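Local coordinates for protein myosin-4 (Saccharomyces cerevisiae, PDB 3MMI) that works in the mRNA localization machinery that confines certain proteins to the bud and daughter cell, joining transcripts such as ASH1 through SHE3, at residues S165-I170 and F192-E197; K178-S183 and D247-R252; D218-L223 and P259-V264; N229-K234 and I269-A274. All blocks are in the same frame, centred on the assembly; numbering follows the deposited sequence.

Contact 1: residues S165-I170 and F192-E197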
loop_
_atom_site.group_PDB
_atom_site.type_symbol
_atom_site.label_atom_id
_atom_site.label_comp_id
_atom_site.label_asym_id
_atom_site.label_seq_id
_atom_site.Cartn_x
_atom_site.Cartn_y
_atom_site.Cartn_z
ATOM N N SER A 165 -10.674 -4.208 -5.100
ATOM C CA SER A 165 -11.013 -5.518 -4.561
ATOM C C SER A 165 -12.449 -5.849 -4.654
ATOM O O SER A 165 -12.759 -7.012 -4.755
ATOM C CB SER A 165 -10.752 -5.689 -3.061
ATOM O OG SER A 165 -9.448 -5.394 -2.794
ATOM N N ALA A 166 -13.338 -4.849 -4.547
ATOM C CA ALA A 166 -14.804 -5.107 -4.739
ATOM C C ALA A 166 -15.072 -5.456 -6.199
ATOM O O ALA A 166 -15.646 -6.482 -6.528
ATOM C CB ALA A 166 -15.644 -3.889 -4.335
ATOM N N HIS A 167 -14.562 -4.598 -7.069
ATOM C CA HIS A 167 -14.792 -4.711 -8.476
ATOM C C HIS A 167 -14.254 -6.036 -9.007
ATOM O O HIS A 167 -14.858 -6.706 -9.879
ATOM C CB HIS A 167 -14.113 -3.554 -9.182
ATOM C CG HIS A 167 -13.920 -3.794 -10.638
ATOM N ND1 HIS A 167 -12.657 -3.827 -11.219
ATOM C CD2 HIS A 167 -14.811 -4.044 -11.641
ATOM C CE1 HIS A 167 -12.771 -4.126 -12.514
ATOM N NE2 HIS A 167 -14.068 -4.265 -12.795
ATOM N N ILE A 168 -13.127 -6.467 -8.470
ATOM C CA ILE A 168 -12.569 -7.662 -9.010
ATOM C C ILE A 168 -13.060 -8.835 -8.167
ATOM O O ILE A 168 -12.905 -9.986 -8.565
ATOM C CB ILE A 168 -11.072 -7.593 -8.935
ATOM C CG1 ILE A 168 -10.554 -6.567 -9.919
ATOM C CG2 ILE A 168 -10.468 -8.857 -9.156
ATOM C CD1 ILE A 168 -9.141 -6.349 -9.656
ATOM N N GLU A 169 -13.688 -8.583 -7.032
ATOM C CA GLU A 169 -14.343 -9.694 -6.315
ATOM C C GLU A 169 -13.330 -10.707 -5.683
ATOM O O GLU A 169 -13.517 -11.968 -5.693
ATOM C CB GLU A 169 -15.320 -10.458 -7.257
ATOM C CG GLU A 169 -16.414 -9.553 -7.899
ATOM C CD GLU A 169 -17.337 -10.324 -8.841
ATOM O OE1 GLU A 169 -18.474 -10.517 -8.512
ATOM O OE2 GLU A 169 -16.929 -10.760 -9.919
ATOM N N ILE A 170 -12.250 -10.170 -5.133
ATOM C CA ILE A 170 -11.187 -10.989 -4.606
ATOM C C ILE A 170 -11.661 -12.056 -3.623
ATOM O O ILE A 170 -11.219 -13.206 -3.704
ATOM C CB ILE A 170 -9.993 -10.173 -4.036
ATOM C CG1 ILE A 170 -8.878 -10.032 -5.116
ATOM C CG2 ILE A 170 -9.204 -11.000 -3.045
ATOM C CD1 ILE A 170 -8.805 -8.737 -5.779
ATOM N N PHE A 192 -6.589 -10.662 -13.919
ATOM C CA PHE A 192 -5.395 -10.504 -14.775
ATOM C C PHE A 192 -5.438 -9.324 -15.745
ATOM O O PHE A 192 -4.436 -8.596 -15.916
ATOM C CB PHE A 192 -5.095 -11.773 -15.524
ATOM C CG PHE A 192 -4.735 -12.924 -14.624
ATOM C CD1 PHE A 192 -4.152 -12.707 -13.371
ATOM C CD2 PHE A 192 -5.027 -14.236 -15.002
ATOM C CE1 PHE A 192 -3.792 -13.788 -12.521
ATOM C CE2 PHE A 192 -4.671 -15.321 -14.123
ATOM C CZ PHE A 192 -4.041 -15.032 -12.850
ATOM N N THR A 193 -6.641 -9.041 -16.233
ATOM C CA THR A 193 -6.857 -7.881 -17.048
ATOM C C THR A 193 -6.730 -6.601 -16.252
ATOM O O THR A 193 -6.117 -5.602 -16.740
ATOM C CB THR A 193 -8.230 -7.980 -17.787
ATOM O OG1 THR A 193 -8.117 -9.075 -18.702
ATOM C CG2 THR A 193 -8.509 -6.736 -18.552
ATOM N N PHE A 194 -7.267 -6.629 -15.038
ATOM C CA PHE A 194 -7.169 -5.466 -14.166
ATOM C C PHE A 194 -5.706 -5.101 -13.831
ATOM O O PHE A 194 -5.331 -3.935 -13.829
ATOM C CB PHE A 194 -7.972 -5.642 -12.882
ATOM C CG PHE A 194 -7.622 -4.594 -11.827
ATOM C CD1 PHE A 194 -8.286 -3.433 -11.783
ATOM C CD2 PHE A 194 -6.582 -4.804 -10.901
ATOM C CE1 PHE A 194 -8.013 -2.473 -10.840
ATOM C CE2 PHE A 194 -6.260 -3.832 -9.928
ATOM C CZ PHE A 194 -6.976 -2.646 -9.918
ATOM N N LEU A 195 -4.900 -6.100 -13.532
ATOM C CA LEU A 195 -3.512 -5.909 -13.193
ATOM C C LEU A 195 -2.688 -5.523 -14.410
ATOM O O LEU A 195 -1.750 -4.723 -14.263
ATOM C CB LEU A 195 -2.876 -7.199 -12.623
ATOM C CG LEU A 195 -3.446 -7.563 -11.225
ATOM C CD1 LEU A 195 -2.934 -8.888 -10.715
ATOM C CD2 LEU A 195 -3.202 -6.388 -10.195
ATOM N N ASN A 196 -3.040 -6.096 -15.593
ATOM C CA ASN A 196 -2.385 -5.601 -16.863
ATOM C C ASN A 196 -2.734 -4.129 -17.132
ATOM O O ASN A 196 -1.936 -3.388 -17.569
ATOM C CB ASN A 196 -2.776 -6.440 -18.129
ATOM C CG ASN A 196 -2.262 -7.878 -18.084
ATOM O OD1 ASN A 196 -2.971 -8.822 -18.484
ATOM N ND2 ASN A 196 -1.094 -8.063 -17.546
ATOM N N GLU A 197 -3.948 -3.744 -16.775
ATOM C CA GLU A 197 -4.380 -2.389 -16.991
ATOM C C GLU A 197 -3.823 -1.448 -15.931
ATOM O O GLU A 197 -3.516 -0.300 -16.219
ATOM C CB GLU A 197 -5.920 -2.321 -17.099
ATOM C CG GLU A 197 -6.406 -2.942 -18.442
ATOM C CD GLU A 197 -7.930 -3.033 -18.598
ATOM O OE1 GLU A 197 -8.680 -2.488 -17.746
ATOM O OE2 GLU A 197 -8.369 -3.669 -19.544
#

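Contact 2: residues K178-S183 and D247-R252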
loop_
_atom_site.group_PDB
_atom_site.type_symbol
_atom_site.label_atom_id
_atom_site.label_comp_id
_atom_site.label_asym_id
_atom_site.label_seq_id
_atom_site.Cartn_x
_atom_site.Cartn_y
_atom_site.Cartn_z
ATOM N N LYS A 178 -18.034 -21.875 -1.448
ATOM C CA LYS A 178 -19.230 -22.095 -2.326
ATOM C C LYS A 178 -18.876 -22.105 -3.816
ATOM O O LYS A 178 -19.540 -22.770 -4.603
ATOM C CB LYS A 178 -20.395 -21.094 -2.064
ATOM C CG LYS A 178 -20.778 -20.915 -0.596
ATOM N N LEU A 179 -17.815 -21.398 -4.182
ATOM C CA LEU A 179 -17.441 -21.279 -5.572
ATOM C C LEU A 179 -16.188 -22.041 -5.871
ATOM O O LEU A 179 -15.550 -21.723 -6.865
ATOM C CB LEU A 179 -17.195 -19.816 -5.937
ATOM C CG LEU A 179 -18.192 -18.718 -5.525
ATOM C CD1 LEU A 179 -17.895 -17.447 -6.397
ATOM C CD2 LEU A 179 -19.665 -19.178 -5.662
ATOM N N PHE A 180 -15.814 -23.036 -5.075
ATOM C CA PHE A 180 -14.639 -23.858 -5.399
ATOM C C PHE A 180 -14.956 -24.814 -6.548
ATOM O O PHE A 180 -14.094 -25.202 -7.301
ATOM C CB PHE A 180 -14.115 -24.673 -4.200
ATOM C CG PHE A 180 -13.408 -23.865 -3.132
ATOM C CD1 PHE A 180 -12.947 -22.598 -3.370
ATOM C CD2 PHE A 180 -13.235 -24.392 -1.871
ATOM C CE1 PHE A 180 -12.334 -21.898 -2.387
ATOM C CE2 PHE A 180 -12.619 -23.694 -0.910
ATOM C CZ PHE A 180 -12.172 -22.448 -1.160
ATOM N N LYS A 181 -16.215 -25.181 -6.663
ATOM C CA LYS A 181 -16.646 -26.034 -7.744
ATOM C C LYS A 181 -16.573 -25.348 -9.104
ATOM O O LYS A 181 -16.500 -26.001 -10.108
ATOM C CB LYS A 181 -18.032 -26.616 -7.460
ATOM C CG LYS A 181 -19.041 -25.634 -6.913
ATOM N N ASN A 182 -16.547 -24.024 -9.112
ATOM C CA ASN A 182 -16.339 -23.237 -10.322
ATOM C C ASN A 182 -14.893 -23.209 -10.757
ATOM O O ASN A 182 -14.008 -23.216 -9.950
ATOM C CB ASN A 182 -16.837 -21.816 -10.131
ATOM C CG ASN A 182 -18.319 -21.746 -9.880
ATOM O OD1 ASN A 182 -18.835 -20.742 -9.423
ATOM N ND2 ASN A 182 -19.009 -22.814 -10.177
ATOM N N SER A 183 -14.678 -23.191 -12.052
ATOM C CA SER A 183 -13.377 -23.001 -12.641
ATOM C C SER A 183 -12.628 -21.851 -11.994
ATOM O O SER A 183 -11.442 -21.940 -11.750
ATOM C CB SER A 183 -13.554 -22.638 -14.096
ATOM O OG SER A 183 -14.388 -21.518 -14.222
ATOM N N ASP A 247 -5.049 -22.189 -1.002
ATOM C CA ASP A 247 -3.626 -22.191 -1.336
ATOM C C ASP A 247 -3.382 -22.132 -2.845
ATOM O O ASP A 247 -2.655 -21.272 -3.319
ATOM C CB ASP A 247 -2.920 -23.490 -0.860
ATOM C CG ASP A 247 -1.641 -23.224 -0.095
ATOM O OD1 ASP A 247 -1.185 -22.063 -0.042
ATOM O OD2 ASP A 247 -1.147 -24.125 0.616
ATOM N N ARG A 248 -4.095 -22.989 -3.567
ATOM C CA ARG A 248 -4.108 -22.965 -5.018
ATOM C C ARG A 248 -4.632 -21.644 -5.585
ATOM O O ARG A 248 -4.117 -21.168 -6.597
ATOM C CB ARG A 248 -4.936 -24.132 -5.563
ATOM C CG ARG A 248 -4.689 -25.452 -4.852
ATOM N N ASN A 249 -5.650 -21.043 -4.962
ATOM C CA ASN A 249 -6.194 -19.817 -5.553
ATOM C C ASN A 249 -5.154 -18.774 -5.385
ATOM O O ASN A 249 -4.979 -17.885 -6.290
ATOM C CB ASN A 249 -7.533 -19.382 -4.931
ATOM C CG ASN A 249 -8.653 -20.338 -5.266
ATOM O OD1 ASN A 249 -9.701 -20.415 -4.573
ATOM N ND2 ASN A 249 -8.531 -20.983 -6.371
ATOM N N ILE A 250 -4.449 -18.834 -4.255
ATOM C CA ILE A 250 -3.454 -17.811 -3.972
ATOM C C ILE A 250 -2.319 -17.906 -5.013
ATOM O O ILE A 250 -1.844 -16.946 -5.612
ATOM C CB ILE A 250 -2.904 -17.921 -2.492
ATOM C CG1 ILE A 250 -3.958 -17.366 -1.480
ATOM C CG2 ILE A 250 -1.624 -17.157 -2.352
ATOM C CD1 ILE A 250 -3.536 -17.561 -0.090
ATOM N N GLU A 251 -1.884 -19.122 -5.189
ATOM C CA GLU A 251 -0.807 -19.404 -6.203
ATOM C C GLU A 251 -1.233 -18.995 -7.611
ATOM O O GLU A 251 -0.473 -18.407 -8.305
ATOM C CB GLU A 251 -0.306 -20.858 -6.225
ATOM C CG GLU A 251 0.215 -21.517 -4.900
ATOM C CD GLU A 251 0.718 -20.558 -3.738
ATOM O OE1 GLU A 251 0.086 -20.575 -2.608
ATOM O OE2 GLU A 251 1.732 -19.805 -3.933
ATOM N N ARG A 252 -2.489 -19.147 -7.961
ATOM C CA ARG A 252 -3.016 -18.573 -9.142
ATOM C C ARG A 252 -2.919 -17.062 -9.162
ATOM O O ARG A 252 -2.453 -16.513 -10.145
ATOM C CB ARG A 252 -4.494 -18.976 -9.285
ATOM C CG ARG A 252 -4.792 -19.409 -10.634
ATOM C CD ARG A 252 -6.276 -19.728 -10.808
ATOM N NE ARG A 252 -6.672 -19.490 -12.186
ATOM C CZ ARG A 252 -7.861 -19.849 -12.699
ATOM N NH1 ARG A 252 -8.777 -20.520 -11.981
ATOM N NH2 ARG A 252 -8.096 -19.605 -13.953
#

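Contact 3: residues D218-L223 and P259-V264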
loop_
_atom_site.group_PDB
_atom_site.type_symbol
_atom_site.label_atom_id
_atom_site.label_comp_id
_atom_site.label_asym_id
_atom_site.label_seq_id
_atom_site.Cartn_x
_atom_site.Cartn_y
_atom_site.Cartn_z
ATOM N N ASP A 218 2.984 -3.445 -2.482
ATOM C CA ASP A 218 2.009 -2.959 -1.539
ATOM C C ASP A 218 0.597 -3.439 -1.857
ATOM O O ASP A 218 -0.277 -3.530 -1.000
ATOM C CB ASP A 218 2.075 -1.434 -1.413
ATOM C CG ASP A 218 3.368 -0.953 -0.755
ATOM O OD1 ASP A 218 4.070 -1.804 -0.151
ATOM O OD2 ASP A 218 3.703 0.244 -0.882
ATOM N N THR A 219 0.360 -3.608 -3.149
ATOM C CA THR A 219 -0.903 -4.108 -3.648
ATOM C C THR A 219 -1.171 -5.491 -3.079
ATOM O O THR A 219 -2.262 -5.776 -2.579
ATOM C CB THR A 219 -0.926 -4.116 -5.206
ATOM O OG1 THR A 219 -0.996 -2.751 -5.657
ATOM C CG2 THR A 219 -2.207 -4.825 -5.740
ATOM N N LEU A 220 -0.178 -6.334 -3.149
ATOM C CA LEU A 220 -0.211 -7.574 -2.415
ATOM C C LEU A 220 -0.259 -7.451 -0.868
ATOM O O LEU A 220 -0.863 -8.293 -0.223
ATOM C CB LEU A 220 0.989 -8.370 -2.803
ATOM C CG LEU A 220 1.103 -8.922 -4.252
ATOM C CD1 LEU A 220 2.368 -9.742 -4.406
ATOM C CD2 LEU A 220 -0.130 -9.733 -4.737
ATOM N N LYS A 221 0.427 -6.457 -0.281
ATOM C CA LYS A 221 0.365 -6.287 1.173
ATOM C C LYS A 221 -1.052 -5.960 1.479
ATOM O O LYS A 221 -1.607 -6.464 2.466
ATOM C CB LYS A 221 1.319 -5.233 1.716
ATOM C CG LYS A 221 2.797 -5.664 1.739
ATOM C CD LYS A 221 3.687 -4.550 2.348
ATOM N N TYR A 222 -1.703 -5.164 0.625
ATOM C CA TYR A 222 -3.069 -4.889 0.911
ATOM C C TYR A 222 -3.959 -6.137 0.848
ATOM O O TYR A 222 -4.910 -6.260 1.606
ATOM C CB TYR A 222 -3.619 -3.837 -0.037
ATOM C CG TYR A 222 -5.058 -3.522 0.266
ATOM C CD1 TYR A 222 -5.389 -2.456 1.077
ATOM C CD2 TYR A 222 -6.086 -4.304 -0.259
ATOM C CE1 TYR A 222 -6.722 -2.136 1.336
ATOM C CE2 TYR A 222 -7.430 -4.052 0.016
ATOM C CZ TYR A 222 -7.749 -2.949 0.810
ATOM O OH TYR A 222 -9.049 -2.630 1.098
ATOM N N LEU A 223 -3.713 -7.026 -0.108
ATOM C CA LEU A 223 -4.626 -8.181 -0.285
ATOM C C LEU A 223 -4.375 -9.213 0.823
ATOM O O LEU A 223 -5.291 -9.874 1.249
ATOM C CB LEU A 223 -4.543 -8.831 -1.714
ATOM C CG LEU A 223 -5.033 -7.923 -2.899
ATOM C CD1 LEU A 223 -4.457 -8.434 -4.263
ATOM C CD2 LEU A 223 -6.533 -7.849 -3.055
ATOM N N PRO A 259 6.652 -13.084 -12.891
ATOM C CA PRO A 259 7.681 -12.532 -13.784
ATOM C C PRO A 259 7.950 -11.006 -13.590
ATOM O O PRO A 259 8.463 -10.371 -14.526
ATOM C CB PRO A 259 7.074 -12.782 -15.179
ATOM C CG PRO A 259 5.586 -12.782 -14.941
ATOM C CD PRO A 259 5.437 -13.496 -13.612
ATOM N N ARG A 260 7.623 -10.412 -12.422
ATOM C CA ARG A 260 7.561 -8.922 -12.321
ATOM C C ARG A 260 8.285 -8.328 -11.134
ATOM O O ARG A 260 8.795 -7.194 -11.169
ATOM C CB ARG A 260 6.120 -8.450 -12.277
ATOM C CG ARG A 260 5.354 -9.033 -13.375
ATOM C CD ARG A 260 4.087 -8.330 -13.471
ATOM N NE ARG A 260 3.965 -7.580 -14.723
ATOM C CZ ARG A 260 3.488 -8.132 -15.841
ATOM N NH1 ARG A 260 3.083 -9.425 -15.808
ATOM N NH2 ARG A 260 3.389 -7.381 -16.958
ATOM N N ILE A 261 8.261 -9.052 -10.033
ATOM C CA ILE A 261 8.807 -8.454 -8.860
ATOM C C ILE A 261 9.665 -9.587 -8.257
ATOM O O ILE A 261 9.566 -10.743 -8.642
ATOM C CB ILE A 261 7.663 -7.827 -7.924
ATOM C CG1 ILE A 261 7.126 -8.856 -6.918
ATOM C CG2 ILE A 261 6.488 -7.322 -8.754
ATOM C CD1 ILE A 261 5.723 -8.483 -6.370
ATOM N N GLU A 262 10.453 -9.182 -7.283
ATOM C CA GLU A 262 11.469 -9.969 -6.626
ATOM C C GLU A 262 10.926 -11.335 -6.115
ATOM O O GLU A 262 11.371 -12.388 -6.562
ATOM C CB GLU A 262 11.919 -9.128 -5.404
ATOM C CG GLU A 262 10.638 -8.448 -4.616
ATOM C CD GLU A 262 10.575 -6.945 -4.819
ATOM O OE1 GLU A 262 10.483 -6.504 -5.992
ATOM O OE2 GLU A 262 10.628 -6.190 -3.796
ATOM N N ASP A 263 10.004 -11.292 -5.151
ATOM C CA ASP A 263 9.594 -12.447 -4.350
ATOM C C ASP A 263 8.269 -11.886 -3.782
ATOM O O ASP A 263 8.291 -10.996 -2.973
ATOM C CB ASP A 263 10.682 -12.674 -3.240
ATOM C CG ASP A 263 10.584 -14.064 -2.516
ATOM O OD1 ASP A 263 9.690 -14.950 -2.882
ATOM O OD2 ASP A 263 11.423 -14.207 -1.528
ATOM N N VAL A 264 7.142 -12.356 -4.289
ATOM C CA VAL A 264 5.874 -11.789 -3.926
ATOM C C VAL A 264 5.266 -12.329 -2.627
ATOM O O VAL A 264 4.417 -11.656 -2.029
ATOM C CB VAL A 264 4.790 -12.038 -4.985
ATOM C CG1 VAL A 264 5.069 -11.321 -6.196
ATOM C CG2 VAL A 264 4.681 -13.532 -5.233
#

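Contact 4: residues N229-K234 and I269-A274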
loop_
_atom_site.group_PDB
_atom_site.type_symbol
_atom_site.label_atom_id
_atom_site.label_comp_id
_atom_site.label_asym_id
_atom_site.label_seq_id
_atom_site.Cartn_x
_atom_site.Cartn_y
_atom_site.Cartn_z
ATOM N N ASN A 229 -8.341 -10.939 6.969
ATOM C CA ASN A 229 -9.481 -10.409 7.758
ATOM C C ASN A 229 -10.767 -11.130 7.317
ATOM O O ASN A 229 -11.580 -11.572 8.134
ATOM C CB ASN A 229 -9.568 -8.889 7.563
ATOM C CG ASN A 229 -8.475 -8.154 8.310
ATOM O OD1 ASN A 229 -7.705 -8.755 9.019
ATOM N ND2 ASN A 229 -8.432 -6.806 8.172
ATOM N N ASP A 230 -10.935 -11.307 6.001
ATOM C CA ASP A 230 -12.133 -12.030 5.514
ATOM C C ASP A 230 -12.105 -13.477 5.807
ATOM O O ASP A 230 -13.174 -14.139 5.977
ATOM C CB ASP A 230 -12.340 -11.854 4.021
ATOM C CG ASP A 230 -12.790 -10.447 3.645
ATOM O OD1 ASP A 230 -13.125 -9.639 4.551
ATOM O OD2 ASP A 230 -12.711 -10.120 2.408
ATOM N N LEU A 231 -10.903 -14.043 5.869
ATOM C CA LEU A 231 -10.853 -15.463 6.229
ATOM C C LEU A 231 -11.436 -15.642 7.661
ATOM O O LEU A 231 -12.250 -16.612 7.908
ATOM C CB LEU A 231 -9.419 -15.970 6.207
ATOM C CG LEU A 231 -9.250 -17.352 6.837
ATOM C CD1 LEU A 231 -9.698 -18.453 5.820
ATOM C CD2 LEU A 231 -7.791 -17.660 7.298
ATOM N N ILE A 232 -11.092 -14.736 8.556
ATOM C CA ILE A 232 -11.613 -14.812 9.915
ATOM C C ILE A 232 -13.115 -14.392 10.019
ATOM O O ILE A 232 -13.804 -15.022 10.705
ATOM C CB ILE A 232 -10.868 -13.846 10.892
ATOM C CG1 ILE A 232 -9.403 -14.244 11.081
ATOM C CG2 ILE A 232 -11.599 -13.808 12.285
ATOM C CD1 ILE A 232 -9.148 -15.693 11.249
ATOM N N THR A 233 -13.557 -13.333 9.361
ATOM C CA THR A 233 -14.883 -12.708 9.667
ATOM C C THR A 233 -15.963 -13.367 8.800
ATOM O O THR A 233 -17.083 -13.614 9.247
ATOM C CB THR A 233 -14.931 -11.206 9.450
ATOM O OG1 THR A 233 -14.375 -10.890 8.141
ATOM C CG2 THR A 233 -14.085 -10.631 10.419
ATOM N N LYS A 234 -15.606 -13.719 7.585
ATOM C CA LYS A 234 -16.567 -14.103 6.556
ATOM C C LYS A 234 -16.645 -15.596 6.206
ATOM O O LYS A 234 -17.586 -16.038 5.530
ATOM C CB LYS A 234 -16.300 -13.341 5.286
ATOM C CG LYS A 234 -16.892 -11.982 5.231
ATOM C CD LYS A 234 -15.956 -11.048 4.573
ATOM C CE LYS A 234 -16.676 -9.932 3.840
ATOM N NZ LYS A 234 -16.865 -10.455 2.484
ATOM N N ILE A 269 2.284 -13.091 3.770
ATOM C CA ILE A 269 2.648 -13.981 4.860
ATOM C C ILE A 269 1.538 -14.381 5.856
ATOM O O ILE A 269 1.418 -15.558 6.145
ATOM C CB ILE A 269 3.941 -13.515 5.573
ATOM C CG1 ILE A 269 4.535 -14.690 6.289
ATOM C CG2 ILE A 269 3.728 -12.195 6.404
ATOM C CD1 ILE A 269 5.619 -14.268 7.403
ATOM N N GLN A 270 0.636 -13.467 6.194
ATOM C CA GLN A 270 -0.404 -13.806 7.183
ATOM C C GLN A 270 -1.372 -14.729 6.579
ATOM O O GLN A 270 -1.714 -15.743 7.182
ATOM C CB GLN A 270 -1.031 -12.551 7.746
ATOM C CG GLN A 270 -0.245 -12.046 8.949
ATOM C CD GLN A 270 0.965 -11.286 8.566
ATOM O OE1 GLN A 270 0.889 -10.466 7.658
ATOM N NE2 GLN A 270 2.096 -11.478 9.307
ATOM N N ILE A 271 -1.793 -14.444 5.321
ATOM C CA ILE A 271 -2.889 -15.239 4.789
ATOM C C ILE A 271 -2.303 -16.577 4.363
ATOM O O ILE A 271 -2.906 -17.603 4.537
ATOM C CB ILE A 271 -3.701 -14.613 3.583
ATOM C CG1 ILE A 271 -4.670 -15.639 3.081
ATOM C CG2 ILE A 271 -2.806 -14.297 2.331
ATOM C CD1 ILE A 271 -5.842 -15.954 4.071
ATOM N N ILE A 272 -1.052 -16.593 3.863
ATOM C CA ILE A 272 -0.373 -17.848 3.564
ATOM C C ILE A 272 -0.150 -18.742 4.824
ATOM O O ILE A 272 -0.521 -19.921 4.807
ATOM C CB ILE A 272 1.047 -17.679 2.887
ATOM C CG1 ILE A 272 1.038 -17.021 1.465
ATOM C CG2 ILE A 272 1.873 -18.987 2.873
ATOM C CD1 ILE A 272 0.312 -17.818 0.690
ATOM N N GLN A 273 0.315 -18.203 5.932
ATOM C CA GLN A 273 0.411 -18.997 7.149
ATOM C C GLN A 273 -0.919 -19.518 7.687
ATOM O O GLN A 273 -0.951 -20.596 8.181
ATOM C CB GLN A 273 1.163 -18.282 8.254
ATOM C CG GLN A 273 2.500 -17.767 7.888
ATOM C CD GLN A 273 3.583 -18.719 8.117
ATOM O OE1 GLN A 273 3.450 -19.921 7.947
ATOM N NE2 GLN A 273 4.697 -18.189 8.500
ATOM N N ALA A 274 -1.995 -18.743 7.525
ATOM C CA ALA A 274 -3.365 -19.090 8.099
ATOM C C ALA A 274 -3.811 -20.327 7.336
ATOM O O ALA A 274 -4.273 -21.291 7.893
ATOM C CB ALA A 274 -4.343 -17.924 7.825
#

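Contact 1: residues S165-I170 and F192-E197
Ile168 and Phe194 mark the nearest approach of the two backbones, with 7.8 Å between Ile168 CA and Phe194 CA. Residues 192-197 are regular helix throughout, as the bond from Asn196 N to Phe192 O (2.9 Å) illustrates, whereas the other backbone is leaving its helix. There, Ile170 N bonds to Ser165 O at 3.2 Å, Glu169 N reaches Ala166 O in a weak bond, and Glu169 has a positive phi of 70°. Together these form a Schellman motif with Glu169 as C-prime residue; it closes helix 132-168, and the same residue is the N-cap of the short helix 170-174. In the all-helical globular tail of this type V myosin, the contact thus sets the terminal turn of one long helix against the side of helix 185-204. Phe194 CG lies anti to its backbone N (chi1 167°), which carries the ring across to Ile168. The isoleucine meets it at about a right angle, its CD1 lying over one face, offset toward the rim, in a CH-pi arrangement. The modelled separation is too short for carbons, so the closeness is doubtful although the face is clear; Ile168 CG1 sits at a sound 4.0 Å from Phe194 CB. His167 adds a looser touch, Phe194 CD1 lying near the plane of the imidazole, 4.4 Å from His167 ND1. Leu191, also on helix 185-204, touches Ile168 as well.

Contact 2: residues K178-S183 and D247-R252
Arg252 NH1 donates to the backbone carbonyl of Ser183, with 3.0 Å between Arg252 NH1 and Ser183 O. The bond is bent, 135° at the hydrogen, and the donor is tilted 25° from the carbonyl plane, yet the oxygen lies almost exactly in the guanidinium plane. An extended run from CG to NE is what brings the arginine head to the loop. The second touch is between Phe180 and Asn249, where the amide comes obliquely to the ring, the two planes 59° apart; the model probably has this amide turned over, so the identity of its outer atoms is uncertain. This is a surface contact that ties the loop between helices 170-174 and 185-204 to the flank of helix 240-257 in the globular tail. Further out, Arg252 NH2 makes a salt bridge with Asp185 OD1, so one guanidinium grips both the end of the loop and the start of the next helix. Ser183 OG bonds to Asp185 N, the i to i+2 pattern of an ST turn, although Ser183 itself is poorly ordered. Phe188 packs against both Asn249 and Arg252, and the ring of Phe180 also meets that of Tyr242.

Contact 3: residues D218-L223 and P259-V264
Asp218 OD2, two residues ahead of the Leu220 that touches Val264, is gripped by a salt bridge from Lys214 NZ and a hydrogen bond with Tyr153 OH. The lysine belongs to the same helix, while the tyrosine ties it to helix 132-168; the contact with residues 259-264 is made by carbon atoms. Leu220 CD1 does the touching, and its approach to Val264 CB, 3.4 Å, is tighter than usual van der Waals contact. The leucine and valine meet at a slant. Ile261 is a looser neighbour, its CD1 lying 4.1 Å from Leu220 CD1; the placement of Ile261 CD1 is doubtful, because it clashes with Val264 CG1 in the model. Leu253 and Phe257 of helix 240-257 also touch Leu220, while Phe257 and Val254 touch Val264. The loop after helix 240-257 is thereby folded back onto helix 209-234 within the DIL region of the tail. All three touching residues are buried and the contact between the two segments is apolar, consistent with hydrophobic burial as its main contribution.

Contact 4: residues N229-K234 and I269-A274
Leu231 supplies all of the apolar contact on its side, reaching Ile271 and Ala274 one helical turn apart. Its CG is anti to the backbone N (chi1 168°), which directs the branch at the other helix. The closer partner is the small one: Leu231 CD2 stands 3.5 Å from Ala274 CB, tighter than usual for carbons. Ile271 crosses the leucine at a slant, with Ile271 CD1 4.1 Å from Leu231 CD2 and 4.2 Å from Leu231 CB. Beyond the pair, Tyr242 and Ile250 of helix 240-257 touch Leu231 and Ile271 respectively, while Ile306 packs on Ala274.

Polar bonds act within and between the helices. Asn229 O accepts from Thr233 N and also from Thr233 OG1, each at 2.9 Å; the hydroxyl sits well above the carbonyl plane, 43° out of it. Asn224, earlier on helix 209-234, joins the two helices: its OD1 accepts from Ile271 N, and its ND2 donates to Gln270 OE1. Lys309 NZ bonds to Leu231 O and Ile232 O. Helices 209-234 and 269-279 are thus joined by a buried apolar contact flanked by the Asn224 bonds, which implies that hydrophobic burial and hydrogen bonding both contribute.

All four contacts fall within the Dilute family region and draw on helices 132-168, 185-204, 209-234, 240-257 and 269-279 and on two of the loops between helices. Contacts 3 and 4 share helix 209-234, their centres about 17 Å apart without touching. Contact 2 borders contact 4, where Ile250 CG2 is 3.7 Å from Ile272 CD1, and borders contact 1, where Phe192 CZ is 3.5 Å from Arg252 O. Contact 1 also meets contact 3, with Ile170 CD1 3.7 Å from Leu223 CD2. The segments of contact 2 alternate along the sequence with those of contacts 1, 3 and 4. Contact 3 lies nearest the centre of the chain, about 10 Å from it to the contact's centre; contact 2 lies farthest, about 25 Å.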